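Local coordinates for protein putative N-acetylmuramoyl-L-alanine amidase,autolysin cwp6 (Peptoclostridium difficile, PDB 5J72) that probably hydrolyses the amide bond between N-acetylmuramic acid and L-alanine in peptidoglycan with a zinc-binding amidase domain, and anchors to the cell wall through CWB2 modules, at residues E243-I248 / I287-K292; W302-G307 / S329-N334; P390-P395 / A401-N406; T557-I562 / R575-R580; L563-E568 / I629-E634. All blocks are in the same frame, centred on the assembly; numbering follows the deposited sequence.

Contact 1: residues E243-I248 / I287-K292; sequences ETSLLI and IILANK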
# COMPACT_ATOMS: atom_id res chain seq x y z
N GLU A 243 18.62 17.18 -2.48
CA GLU A 243 19.90 17.03 -1.81
C GLU A 243 19.73 16.23 -0.48
O GLU A 243 20.58 15.45 -0.16
CB GLU A 243 20.52 18.42 -1.44
CG GLU A 243 22.01 18.20 -1.11
CD GLU A 243 22.71 19.48 -0.60
OE1 GLU A 243 22.05 20.48 -0.22
OE2 GLU A 243 23.94 19.44 -0.56
N THR A 244 18.68 16.49 0.26
CA THR A 244 18.46 15.71 1.48
C THR A 244 18.37 14.21 1.17
O THR A 244 18.96 13.43 1.90
CB THR A 244 17.18 16.17 2.15
OG1 THR A 244 17.40 17.53 2.53
CG2 THR A 244 16.87 15.32 3.45
N SER A 245 17.68 13.80 0.04
CA SER A 245 17.61 12.37 -0.29
C SER A 245 19.00 11.89 -0.60
O SER A 245 19.37 10.76 -0.28
CB SER A 245 16.61 12.13 -1.43
OG SER A 245 17.08 12.42 -2.74
N LEU A 246 19.84 12.76 -1.23
CA LEU A 246 21.23 12.35 -1.50
C LEU A 246 21.97 12.19 -0.18
O LEU A 246 22.72 11.22 0.02
CB LEU A 246 22.07 13.44 -2.37
CG LEU A 246 23.57 13.03 -2.55
CD1 LEU A 246 23.69 11.69 -3.20
CD2 LEU A 246 24.34 14.15 -3.40
N LEU A 247 21.81 13.14 0.73
CA LEU A 247 22.56 13.06 2.02
C LEU A 247 22.11 11.82 2.83
O LEU A 247 22.93 11.19 3.50
CB LEU A 247 22.29 14.35 2.80
CG LEU A 247 22.99 15.60 2.11
CD1 LEU A 247 22.43 16.90 2.75
CD2 LEU A 247 24.53 15.42 2.25
N ILE A 248 20.82 11.46 2.73
CA ILE A 248 20.35 10.25 3.42
C ILE A 248 20.98 9.03 2.78
O ILE A 248 21.44 8.11 3.46
CB ILE A 248 18.83 10.22 3.29
CG1 ILE A 248 18.23 11.31 4.23
CG2 ILE A 248 18.31 8.79 3.62
CD1 ILE A 248 16.71 11.49 4.06
N ILE A 287 15.72 5.97 -1.39
CA ILE A 287 14.78 6.60 -2.32
C ILE A 287 15.53 7.87 -2.77
O ILE A 287 15.95 8.69 -1.94
CB ILE A 287 13.45 7.00 -1.64
CG1 ILE A 287 12.66 5.73 -1.19
CG2 ILE A 287 12.61 7.86 -2.64
CD1 ILE A 287 11.50 6.16 -0.20
N ILE A 288 15.73 8.00 -4.09
CA ILE A 288 16.47 9.13 -4.63
C ILE A 288 15.45 10.01 -5.27
O ILE A 288 14.68 9.56 -6.13
CB ILE A 288 17.50 8.61 -5.65
CG1 ILE A 288 18.65 7.82 -4.94
CG2 ILE A 288 18.06 9.82 -6.46
CD1 ILE A 288 19.58 8.70 -4.04
N LEU A 289 15.39 11.26 -4.85
CA LEU A 289 14.42 12.15 -5.44
C LEU A 289 15.03 12.91 -6.68
O LEU A 289 16.15 13.40 -6.63
CB LEU A 289 13.92 13.15 -4.39
CG LEU A 289 13.21 12.45 -3.23
CD1 LEU A 289 12.67 13.55 -2.23
CD2 LEU A 289 12.00 11.60 -3.78
N ALA A 290 14.25 13.01 -7.73
CA ALA A 290 14.74 13.58 -8.98
C ALA A 290 13.79 14.61 -9.58
O ALA A 290 12.69 14.88 -9.08
CB ALA A 290 14.90 12.45 -9.99
N ASN A 291 14.28 15.23 -10.70
CA ASN A 291 13.46 16.11 -11.51
C ASN A 291 12.86 15.22 -12.60
O ASN A 291 13.25 14.06 -12.74
CB ASN A 291 14.36 17.23 -12.16
CG ASN A 291 14.88 18.15 -11.10
OD1 ASN A 291 14.09 18.83 -10.48
ND2 ASN A 291 16.15 18.13 -10.73
N LYS A 292 11.95 15.74 -13.40
CA LYS A 292 11.34 14.94 -14.44
C LYS A 292 12.33 14.32 -15.42
O LYS A 292 12.18 13.15 -15.76
CB LYS A 292 10.35 15.79 -15.21
CG LYS A 292 9.69 15.01 -16.33
CD LYS A 292 8.42 15.72 -16.79
CE LYS A 292 8.09 15.41 -18.20
NZ LYS A 292 7.25 16.49 -18.80
O HOH W 1 17.61 8.80 0.11
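Ser245 meets the peptide group joining Ile288 to Leu289, the flat unit that matters here, since no ring takes part. The N-H of Leu289 runs almost straight to the hydroxyl: Leu289 N to Ser245 OG is 2.9 Å, with an N-H...O angle of 173°. Ser245 CB leans on the preceding peptide, 3.5 Å from Ile287 O. The leucine adds its own cover, its CB lying 3.6 Å from Ser245 OG. With chi1 at 79°, the serine oxygen is swung between its backbone N and carbonyl carbon, where it faces the strand and also bonds His242 O one turn back. The buried hydroxyl is thus gripped by two bonds, one from the strand and one to its own helix. A water completes the link by donating to both Ser245 O (2.7 Å) and Ile287 O (2.6 Å). The short serine side chain fits the close approach of the backbones, with Ser245 CA 5.5 Å from Ile288 CA. Strand 287-290 is an outermost strand of the parallel four-stranded sheet of this CWB2 domain. Ile288 and Ala290 spend their backbone bonds on strand 260-265 and the residue after it, whereas Ile287 O and Leu289 N turn to the other side. Helix 241-253, whose 243-248 segment runs at 156° to the strand, nearly antiparallel, covers that side, while helix 297-306 packs on Leu246 and Ile288 through Thr299.

Contact 2: residues W302-G307 / S329-N334; sequences WLSSQG and SKIAKN. With CA (calcium ion), chain D.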
# COMPACT_ATOMS: atom_id res chain seq x y z
N TRP A 302 27.58 11.27 -7.47
CA TRP A 302 27.76 10.25 -6.41
C TRP A 302 27.24 8.89 -6.90
O TRP A 302 27.93 7.89 -6.75
CB TRP A 302 27.00 10.76 -5.16
CG TRP A 302 27.18 9.87 -3.96
CD1 TRP A 302 28.26 9.82 -3.13
CD2 TRP A 302 26.28 8.86 -3.50
NE1 TRP A 302 28.10 8.84 -2.20
CE2 TRP A 302 26.88 8.23 -2.40
CE3 TRP A 302 25.00 8.42 -3.91
CZ2 TRP A 302 26.26 7.19 -1.69
CZ3 TRP A 302 24.38 7.40 -3.22
CH2 TRP A 302 25.02 6.79 -2.11
N LEU A 303 26.04 8.85 -7.50
CA LEU A 303 25.49 7.57 -7.99
C LEU A 303 26.44 6.94 -9.02
O LEU A 303 26.60 5.73 -9.05
CB LEU A 303 24.15 7.82 -8.68
CG LEU A 303 22.99 8.25 -7.75
CD1 LEU A 303 21.80 8.53 -8.66
CD2 LEU A 303 22.67 7.14 -6.66
N SER A 304 27.07 7.79 -9.88
CA SER A 304 27.98 7.24 -10.90
C SER A 304 29.09 6.50 -10.24
O SER A 304 29.53 5.49 -10.78
CB SER A 304 28.56 8.34 -11.79
OG SER A 304 27.52 9.04 -12.43
N SER A 305 29.56 6.95 -9.06
CA SER A 305 30.65 6.23 -8.42
C SER A 305 30.20 5.09 -7.48
O SER A 305 31.05 4.43 -6.88
CB SER A 305 31.51 7.22 -7.63
OG SER A 305 31.64 8.42 -8.38
N GLN A 306 28.89 4.86 -7.35
CA GLN A 306 28.43 3.77 -6.48
C GLN A 306 28.40 2.42 -7.12
O GLN A 306 28.28 1.43 -6.41
CB GLN A 306 27.01 4.06 -5.98
CG GLN A 306 27.00 5.09 -4.89
CD GLN A 306 27.82 4.56 -3.73
OE1 GLN A 306 28.80 5.16 -3.35
NE2 GLN A 306 27.46 3.38 -3.15
N GLY A 307 28.50 2.33 -8.46
CA GLY A 307 28.39 1.02 -9.10
C GLY A 307 27.02 0.40 -8.83
O GLY A 307 26.92 -0.74 -8.38
N SER A 329 19.87 4.53 -16.58
CA SER A 329 20.18 3.25 -17.19
C SER A 329 21.65 3.17 -17.56
O SER A 329 22.23 2.09 -17.54
CB SER A 329 19.36 3.08 -18.49
OG SER A 329 19.54 1.77 -18.98
N LYS A 330 22.26 4.30 -17.95
CA LYS A 330 23.69 4.31 -18.36
C LYS A 330 24.65 4.10 -17.18
O LYS A 330 25.80 3.67 -17.39
CB LYS A 330 23.99 5.64 -19.03
CG LYS A 330 23.41 5.66 -20.43
CD LYS A 330 23.67 6.95 -21.16
CE LYS A 330 23.16 6.75 -22.57
NZ LYS A 330 22.71 8.02 -23.16
N ILE A 331 24.19 4.37 -15.95
CA ILE A 331 25.10 4.17 -14.80
C ILE A 331 24.63 3.05 -13.84
O ILE A 331 25.30 2.82 -12.85
CB ILE A 331 25.36 5.50 -14.01
CG1 ILE A 331 24.02 6.10 -13.47
CG2 ILE A 331 26.09 6.47 -14.91
CD1 ILE A 331 24.21 7.03 -12.22
N ALA A 332 23.53 2.34 -14.14
CA ALA A 332 23.10 1.21 -13.30
C ALA A 332 23.18 -0.09 -14.13
O ALA A 332 22.95 -0.02 -15.33
CB ALA A 332 21.66 1.43 -12.86
N LYS A 333 23.50 -1.25 -13.57
CA LYS A 333 23.56 -2.45 -14.38
C LYS A 333 22.19 -2.78 -14.92
O LYS A 333 22.08 -3.20 -16.08
CB LYS A 333 24.13 -3.62 -13.60
CG LYS A 333 25.60 -3.44 -13.27
CD LYS A 333 26.18 -4.72 -12.65
CE LYS A 333 27.69 -4.64 -12.48
N ASN A 334 21.13 -2.58 -14.10
CA ASN A 334 19.76 -2.92 -14.50
C ASN A 334 18.86 -1.73 -14.15
O ASN A 334 18.32 -1.65 -13.05
CB ASN A 334 19.39 -4.25 -13.78
CG ASN A 334 17.92 -4.62 -13.67
OD1 ASN A 334 17.06 -4.05 -14.34
ND2 ASN A 334 17.55 -5.63 -12.85
CA CA D . 23.91 0.31 -17.57
O HOH W 2 26.71 3.46 -10.58
O HOH W 3 22.97 -1.57 -18.15
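A water lies 2.7 Å from both Leu303 O and Ile331 O, placed to bridge the last turn of a helix and the loop facing it, although it has more acceptors in reach than protons to give. In this CWB2-type fold of a parallel sheet flanked by helices, helix 297-306 leads into strand 308-314, and the 329-334 loop carries the chain from helix 322-329 to strand 334-341 at the border of the same sheet. Ile331 carries the apolar half of the contact. Its chi1 of 58° sets CG1 between the backbone N and the carbonyl carbon, which sends CD1 out to the helix, 3.6 Å from Leu303 CB and 3.8 Å from Ser304 N. The other branch, CG2, rests against Ser304 OG at 3.8 Å; that hydroxyl has its polar partner in Tyr300 O, within its own helix. Past Gln306 the chain leaves the helix at Gly307, whose phi is positive. On its far side the 329-334 segment binds a calcium ion through two main-chain oxygens. Ser329 O and Ala332 O each lie 2.5 Å from the calcium, and a water at 2.2 Å from the ion also donates to Lys333 O, 2.8 Å from the water oxygen.

Contact 3: residues P390-P395 / A401-N406; sequences PILITP and AYHSTN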
# COMPACT_ATOMS: atom_id res chain seq x y z
N PRO A 390 4.06 -4.68 3.40
CA PRO A 390 3.69 -3.46 2.67
C PRO A 390 2.76 -2.54 3.40
O PRO A 390 2.03 -2.94 4.31
CB PRO A 390 2.98 -4.00 1.40
CG PRO A 390 2.38 -5.40 1.91
CD PRO A 390 3.34 -5.91 2.96
N ILE A 391 2.77 -1.27 2.96
CA ILE A 391 1.77 -0.34 3.44
C ILE A 391 0.73 -0.19 2.29
O ILE A 391 1.11 0.07 1.14
CB ILE A 391 2.41 1.03 3.73
CG1 ILE A 391 3.33 0.90 4.99
CG2 ILE A 391 1.31 2.12 3.99
CD1 ILE A 391 4.16 2.22 5.22
N LEU A 392 -0.54 -0.36 2.62
CA LEU A 392 -1.64 -0.14 1.69
C LEU A 392 -2.26 1.17 2.04
O LEU A 392 -2.49 1.41 3.23
CB LEU A 392 -2.66 -1.26 1.89
CG LEU A 392 -3.81 -1.20 0.85
CD1 LEU A 392 -4.18 -2.60 0.48
CD2 LEU A 392 -4.98 -0.42 1.50
N ILE A 393 -2.54 2.06 1.05
CA ILE A 393 -3.20 3.30 1.40
C ILE A 393 -4.60 3.32 0.71
O ILE A 393 -4.73 2.82 -0.39
CB ILE A 393 -2.42 4.57 0.98
CG1 ILE A 393 -2.07 4.56 -0.53
CG2 ILE A 393 -1.08 4.62 1.83
CD1 ILE A 393 -1.43 5.94 -1.01
N THR A 394 -5.58 3.90 1.38
CA THR A 394 -6.92 3.94 0.79
C THR A 394 -7.63 5.03 1.51
O THR A 394 -7.25 5.43 2.61
CB THR A 394 -7.60 2.57 0.94
OG1 THR A 394 -8.74 2.51 0.06
CG2 THR A 394 -8.05 2.28 2.40
N PRO A 395 -8.67 5.61 0.88
CA PRO A 395 -9.36 6.68 1.61
C PRO A 395 -10.08 6.17 2.87
O PRO A 395 -10.34 4.99 3.01
CB PRO A 395 -10.35 7.24 0.54
CG PRO A 395 -9.71 6.90 -0.76
CD PRO A 395 -9.17 5.49 -0.50
N ALA A 401 -10.89 0.67 -5.62
CA ALA A 401 -11.08 -0.43 -6.57
C ALA A 401 -9.78 -0.98 -7.10
O ALA A 401 -9.69 -2.14 -7.49
CB ALA A 401 -11.94 0.09 -7.77
N TYR A 402 -8.73 -0.16 -7.11
CA TYR A 402 -7.44 -0.66 -7.65
C TYR A 402 -6.83 -1.76 -6.73
O TYR A 402 -5.97 -2.52 -7.20
CB TYR A 402 -6.45 0.51 -7.76
CG TYR A 402 -6.90 1.51 -8.81
CD1 TYR A 402 -6.87 1.19 -10.16
CD2 TYR A 402 -7.35 2.76 -8.44
CE1 TYR A 402 -7.29 2.10 -11.13
CE2 TYR A 402 -7.79 3.68 -9.40
CZ TYR A 402 -7.76 3.34 -10.74
OH TYR A 402 -8.23 4.27 -11.66
N HIS A 403 -7.28 -1.84 -5.48
CA HIS A 403 -6.78 -2.88 -4.54
C HIS A 403 -7.52 -4.20 -4.69
O HIS A 403 -7.09 -5.20 -4.12
CB HIS A 403 -6.96 -2.42 -3.06
CG HIS A 403 -6.12 -1.23 -2.73
ND1 HIS A 403 -4.80 -1.14 -3.17
CD2 HIS A 403 -6.40 -0.09 -2.08
CE1 HIS A 403 -4.33 0.05 -2.78
NE2 HIS A 403 -5.27 0.70 -2.12
N SER A 404 -8.61 -4.23 -5.50
CA SER A 404 -9.41 -5.46 -5.52
C SER A 404 -8.69 -6.70 -5.80
O SER A 404 -8.89 -7.69 -5.09
CB SER A 404 -10.54 -5.35 -6.55
OG SER A 404 -11.33 -4.23 -6.22
N THR A 405 -7.89 -6.73 -6.83
CA THR A 405 -7.18 -7.96 -7.17
C THR A 405 -6.16 -8.44 -6.12
O THR A 405 -6.12 -9.62 -5.77
CB THR A 405 -6.45 -7.76 -8.50
OG1 THR A 405 -7.37 -7.15 -9.42
CG2 THR A 405 -5.96 -9.04 -9.09
N ASN A 406 -5.28 -7.53 -5.66
CA ASN A 406 -4.31 -7.89 -4.64
C ASN A 406 -5.06 -8.38 -3.37
O ASN A 406 -4.66 -9.37 -2.81
CB ASN A 406 -3.51 -6.62 -4.23
CG ASN A 406 -2.48 -6.19 -5.29
OD1 ASN A 406 -2.12 -6.99 -6.17
ND2 ASN A 406 -1.98 -4.96 -5.29
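His403 points its imidazole at Leu392 and Ile393 of strand 391-394 and is held there in two ways. Its NE2 donates to Ile393 O at 2.8 Å with an N-H...O angle of 155°, a somewhat bent bond in which the donor stands 27° out of the carbonyl plane. One face of the ring is covered by Leu392, whose side chain comes from the opposite direction: CG sits over the middle, 3.9 Å from the ring centroid, in a CH-pi contact. Leu392 CG is swung anti to the backbone N (chi1 -174°), and its two methyls spread over the same face, CD1 near ND1 and CG of the ring, and CD2 3.8 Å from NE2. Thr394 comes to the edge instead, with OG1 4.1 Å from His403 CD2. That hydroxyl is itself fixed by Tyr398 O and Ser400 N, in the short connection between the two segments. The strand belongs to a third CWB2 domain, where it pairs in parallel with strand 362-370: Leu392 and Thr394 bond Leu367, Ala369 and Ser371. The backbone N and O groups of the intervening residues turn to the other edge, where Asn350 of helix 346-357 takes Ile391 O and Ile393 N while also touching His403, so the same helix braces both strand and ring. Behind the histidine, Ser404 N bonds Ala401 O at 3.1 Å, in the turn of chain that runs on into helix 404-409. Farther out the segment reaches the amidase domain, with Ala401 N bonded to Glu490 OE1 and Tyr402 OH to Lys623 NZ.

Contact 4: residues T557-I562 / R575-R580; sequences TAASNI and RGIKTR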
# COMPACT_ATOMS: atom_id res chain seq x y z
N THR A 557 -32.80 7.69 -19.31
CA THR A 557 -32.27 8.80 -18.51
C THR A 557 -30.77 8.53 -18.23
O THR A 557 -29.93 9.43 -18.38
CB THR A 557 -33.04 8.92 -17.21
OG1 THR A 557 -34.42 9.20 -17.53
CG2 THR A 557 -32.48 10.01 -16.31
N ALA A 558 -30.47 7.29 -17.85
CA ALA A 558 -29.07 6.89 -17.55
C ALA A 558 -28.23 7.13 -18.77
O ALA A 558 -27.19 7.77 -18.68
CB ALA A 558 -29.05 5.40 -17.17
N ALA A 559 -28.66 6.69 -19.96
CA ALA A 559 -27.81 6.87 -21.15
C ALA A 559 -27.62 8.34 -21.51
O ALA A 559 -26.54 8.74 -21.97
CB ALA A 559 -28.43 6.09 -22.35
N SER A 560 -28.70 9.17 -21.32
CA SER A 560 -28.61 10.62 -21.64
C SER A 560 -27.64 11.31 -20.68
O SER A 560 -26.79 12.07 -21.14
CB SER A 560 -29.98 11.29 -21.50
OG SER A 560 -30.92 10.49 -22.21
N ASN A 561 -27.77 11.01 -19.37
CA ASN A 561 -26.86 11.61 -18.36
C ASN A 561 -25.41 11.26 -18.65
O ASN A 561 -24.55 12.15 -18.67
CB ASN A 561 -27.23 11.12 -16.98
CG ASN A 561 -28.51 11.69 -16.47
OD1 ASN A 561 -28.88 12.74 -16.98
ND2 ASN A 561 -29.22 11.07 -15.52
N ILE A 562 -25.10 9.96 -18.89
CA ILE A 562 -23.67 9.57 -19.13
C ILE A 562 -23.15 10.16 -20.38
O ILE A 562 -22.01 10.65 -20.45
CB ILE A 562 -23.59 7.99 -19.16
CG1 ILE A 562 -23.93 7.46 -17.75
CG2 ILE A 562 -22.19 7.53 -19.66
CD1 ILE A 562 -24.29 5.97 -17.71
N ARG A 575 -22.89 10.49 -31.03
CA ARG A 575 -23.67 9.59 -31.85
C ARG A 575 -25.03 9.31 -31.24
O ARG A 575 -25.85 8.62 -31.83
CB ARG A 575 -22.89 8.31 -32.13
CG ARG A 575 -21.43 8.61 -32.58
CD ARG A 575 -20.56 7.33 -32.60
NE ARG A 575 -21.22 6.26 -33.35
CZ ARG A 575 -20.92 5.95 -34.61
NH1 ARG A 575 -19.97 6.62 -35.26
NH2 ARG A 575 -21.60 4.99 -35.24
N GLY A 576 -25.29 9.86 -30.05
CA GLY A 576 -26.61 9.72 -29.45
C GLY A 576 -26.79 8.44 -28.67
O GLY A 576 -25.87 7.63 -28.61
N ILE A 577 -27.97 8.28 -28.06
CA ILE A 577 -28.33 7.10 -27.32
C ILE A 577 -29.09 6.22 -28.35
O ILE A 577 -29.81 6.78 -29.19
CB ILE A 577 -29.13 7.48 -26.07
CG1 ILE A 577 -30.40 8.28 -26.41
CG2 ILE A 577 -28.23 8.36 -25.18
CD1 ILE A 577 -31.37 8.33 -25.24
N LYS A 578 -28.94 4.90 -28.30
CA LYS A 578 -29.54 4.04 -29.31
C LYS A 578 -30.21 2.80 -28.76
O LYS A 578 -29.91 2.37 -27.64
CB LYS A 578 -28.46 3.56 -30.21
CG LYS A 578 -27.72 4.60 -30.96
CD LYS A 578 -26.72 3.91 -31.82
CE LYS A 578 -26.30 4.75 -32.99
NZ LYS A 578 -25.50 5.91 -32.57
N THR A 579 -31.18 2.23 -29.51
CA THR A 579 -31.75 0.97 -29.11
C THR A 579 -31.48 0.05 -30.31
O THR A 579 -31.20 0.51 -31.42
CB THR A 579 -33.20 1.00 -28.73
OG1 THR A 579 -33.98 1.38 -29.87
CG2 THR A 579 -33.48 1.92 -27.62
N ARG A 580 -31.51 -1.26 -30.08
CA ARG A 580 -31.25 -2.22 -31.13
C ARG A 580 -31.99 -3.49 -30.74
O ARG A 580 -31.95 -3.92 -29.59
CB ARG A 580 -29.78 -2.42 -31.31
CG ARG A 580 -29.47 -3.13 -32.60
CD ARG A 580 -28.10 -3.76 -32.58
NE ARG A 580 -28.04 -4.85 -33.55
CZ ARG A 580 -26.92 -5.27 -34.12
NH1 ARG A 580 -25.76 -4.68 -33.82
NH2 ARG A 580 -26.94 -6.28 -34.98
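Ala559 and Ile577 mark the closest passage of helix 554-569 over strand 574-578, their CA atoms 6.2 Å apart. Ile577 does all the touching from the strand. Its CG2 presses on the helix at Ala559, 3.6 Å from Ala559 CB and equally 3.6 Å from Ala559 O. The longer branch reaches along the helix surface, bringing CD1 to 3.7 Å from Ser560 OG. A chi1 of 57° allows both branches to address the helix at once, CG2 lying beside the backbone N and CG1 between that N and the carbonyl carbon. The serine hydroxyl offers the methyl only van der Waals contact, its hydrogen-bond partner being Lys556 O in the preceding turn. Tyr545 touches both Ala559 and Ile577. Gly576, just before, has backbone angles (phi 85°) at which a CB would run into the carbonyl O of Arg575. Lys578 starts off away from the helix and folds back on its own strand. Its NZ donates to Arg575 O at 2.8 Å, from above the carbonyl plane, and forms a salt bridge with Glu542, which Arg575 NE shares. Strands 541-544 and 574-578 are parallel neighbours at the border of the amidase sheet, and the helix joining them lies against it: this is the helix-on-strand packing of a beta-alpha-beta crossover.

Contact 5: residues L563-E568 / I629-E634; sequences LKRILE and IGIGIE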
# COMPACT_ATOMS: atom_id res chain seq x y z
N LEU A 563 -23.95 10.16 -21.44
CA LEU A 563 -23.48 10.74 -22.70
C LEU A 563 -23.16 12.25 -22.48
O LEU A 563 -22.15 12.76 -22.93
CB LEU A 563 -24.68 10.57 -23.74
CG LEU A 563 -24.38 11.22 -25.10
CD1 LEU A 563 -23.21 10.56 -25.80
CD2 LEU A 563 -25.62 11.07 -25.98
N LYS A 564 -24.06 12.96 -21.78
CA LYS A 564 -23.82 14.38 -21.48
C LYS A 564 -22.48 14.51 -20.71
O LYS A 564 -21.62 15.29 -21.12
CB LYS A 564 -24.98 14.89 -20.59
CG LYS A 564 -24.85 16.36 -20.20
CD LYS A 564 -26.11 16.86 -19.47
CE LYS A 564 -26.34 18.39 -19.71
NZ LYS A 564 -26.97 19.08 -18.53
N ARG A 565 -22.29 13.70 -19.62
CA ARG A 565 -21.02 13.89 -18.85
C ARG A 565 -19.79 13.57 -19.66
O ARG A 565 -18.79 14.26 -19.54
CB ARG A 565 -21.07 13.06 -17.58
CG ARG A 565 -22.20 13.53 -16.62
CD ARG A 565 -22.08 15.04 -16.27
NE ARG A 565 -22.91 15.27 -15.10
CZ ARG A 565 -22.86 16.36 -14.35
NH1 ARG A 565 -23.63 16.47 -13.28
NH2 ARG A 565 -22.06 17.36 -14.68
N ILE A 566 -19.83 12.53 -20.52
CA ILE A 566 -18.65 12.23 -21.30
C ILE A 566 -18.30 13.40 -22.20
O ILE A 566 -17.14 13.83 -22.29
CB ILE A 566 -18.90 10.96 -22.16
CG1 ILE A 566 -18.99 9.73 -21.22
CG2 ILE A 566 -17.74 10.79 -23.21
CD1 ILE A 566 -19.31 8.44 -22.02
N LEU A 567 -19.34 13.91 -22.89
CA LEU A 567 -19.13 15.01 -23.82
C LEU A 567 -18.67 16.28 -23.09
O LEU A 567 -18.04 17.11 -23.73
CB LEU A 567 -20.42 15.21 -24.62
CG LEU A 567 -20.67 14.04 -25.64
CD1 LEU A 567 -22.08 14.09 -26.22
CD2 LEU A 567 -19.63 14.15 -26.76
N GLU A 568 -18.94 16.43 -21.77
CA GLU A 568 -18.45 17.61 -21.03
C GLU A 568 -16.91 17.63 -20.99
O GLU A 568 -16.35 18.71 -20.83
CB GLU A 568 -19.04 17.65 -19.56
CG GLU A 568 -20.53 17.97 -19.61
CD GLU A 568 -21.21 18.10 -18.23
OE1 GLU A 568 -20.56 17.84 -17.19
OE2 GLU A 568 -22.43 18.49 -18.21
N ILE A 629 -18.16 8.83 -16.67
CA ILE A 629 -19.21 7.87 -16.67
C ILE A 629 -19.77 7.72 -15.26
O ILE A 629 -20.98 7.60 -15.10
CB ILE A 629 -18.67 6.50 -17.22
CG1 ILE A 629 -18.31 6.67 -18.72
CG2 ILE A 629 -19.73 5.40 -16.99
CD1 ILE A 629 -17.54 5.38 -19.34
N GLY A 630 -18.87 7.73 -14.22
CA GLY A 630 -19.36 7.58 -12.85
C GLY A 630 -20.24 8.79 -12.49
O GLY A 630 -21.25 8.62 -11.77
N ILE A 631 -19.87 9.96 -12.94
CA ILE A 631 -20.69 11.17 -12.59
C ILE A 631 -22.09 11.00 -13.24
O ILE A 631 -23.11 11.26 -12.58
CB ILE A 631 -20.01 12.47 -13.07
CG1 ILE A 631 -18.72 12.76 -12.24
CG2 ILE A 631 -21.04 13.70 -12.87
CD1 ILE A 631 -17.78 13.77 -12.95
N GLY A 632 -22.12 10.58 -14.51
CA GLY A 632 -23.41 10.35 -15.19
C GLY A 632 -24.23 9.33 -14.46
O GLY A 632 -25.45 9.44 -14.36
N ILE A 633 -23.59 8.25 -13.93
CA ILE A 633 -24.34 7.25 -13.18
C ILE A 633 -24.90 7.85 -11.86
O ILE A 633 -26.06 7.58 -11.49
CB ILE A 633 -23.44 6.01 -12.85
CG1 ILE A 633 -23.13 5.26 -14.20
CG2 ILE A 633 -24.13 5.05 -11.79
CD1 ILE A 633 -22.01 4.13 -14.01
N GLU A 634 -24.06 8.59 -11.15
CA GLU A 634 -24.47 9.24 -9.89
C GLU A 634 -25.69 10.19 -10.20
O GLU A 634 -26.66 10.21 -9.42
CB GLU A 634 -23.30 10.03 -9.33
CG GLU A 634 -23.73 10.90 -8.16
CD GLU A 634 -22.59 11.82 -7.70
OE1 GLU A 634 -21.88 12.40 -8.55
OE2 GLU A 634 -22.42 11.93 -6.47
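Arg565 and Ile631 cross at about a right angle where helices 554-569 and 619-637 of the amidase fold pack side by side against its mixed sheet. The helix segments run largely antiparallel, at 146°, with axes 7.9 Å apart at their closest. Ile631 CG2 sits over one face of the guanidinium group, offset toward its rim and 3.3 Å from Arg565 NE, a tight fit. A bend at chi2 (-56°) carries the arginine across the neighbouring helix, and its CG lies 3.6 Å from Gly632 N, close against the glycine backbone. The charged end is held at the guanidinium edge. Arg565 NH2 meets Glu568 OE1 at 3.0 Å on the syn side of the carboxylate and nearly in the guanidinium plane, while NE makes a salt bridge with Asp635. Two acidic groups thus fix the rotation of the plane that Ile631 covers, and would be expected to stabilise its positive charge. On the buried side the orientation is different: Ile566 and Ile629 lie alongside each other and point the same way, both touching Val602 of the sheet. Ile566 CD1 stands 3.9 Å from Ile629 CG1.

Overall arrangement
The five contacts fall into three groups. Contacts 1 and 2, with centres 15 Å apart, share one CWB2 domain and meet directly where Leu246 CD1 packs on Trp302 CE3 at 3.6 Å. Contact 3 lies in another CWB2 domain, its centre 26 Å from those of both contact 1 and contact 5; the Leu392 side chain there is about 10 Å from the bound sodium ion. Contacts 4 and 5 both use helix 554-569, have centres 11 Å apart and interlock, as where Ile577 CG2 touches Leu563 CD2 at 3.8 Å. Contact 5 comes nearer the active-site metal: the Ile629 side chain is about 9 Å from that of the zinc ligand His530 and about 13 Å from the zinc ion.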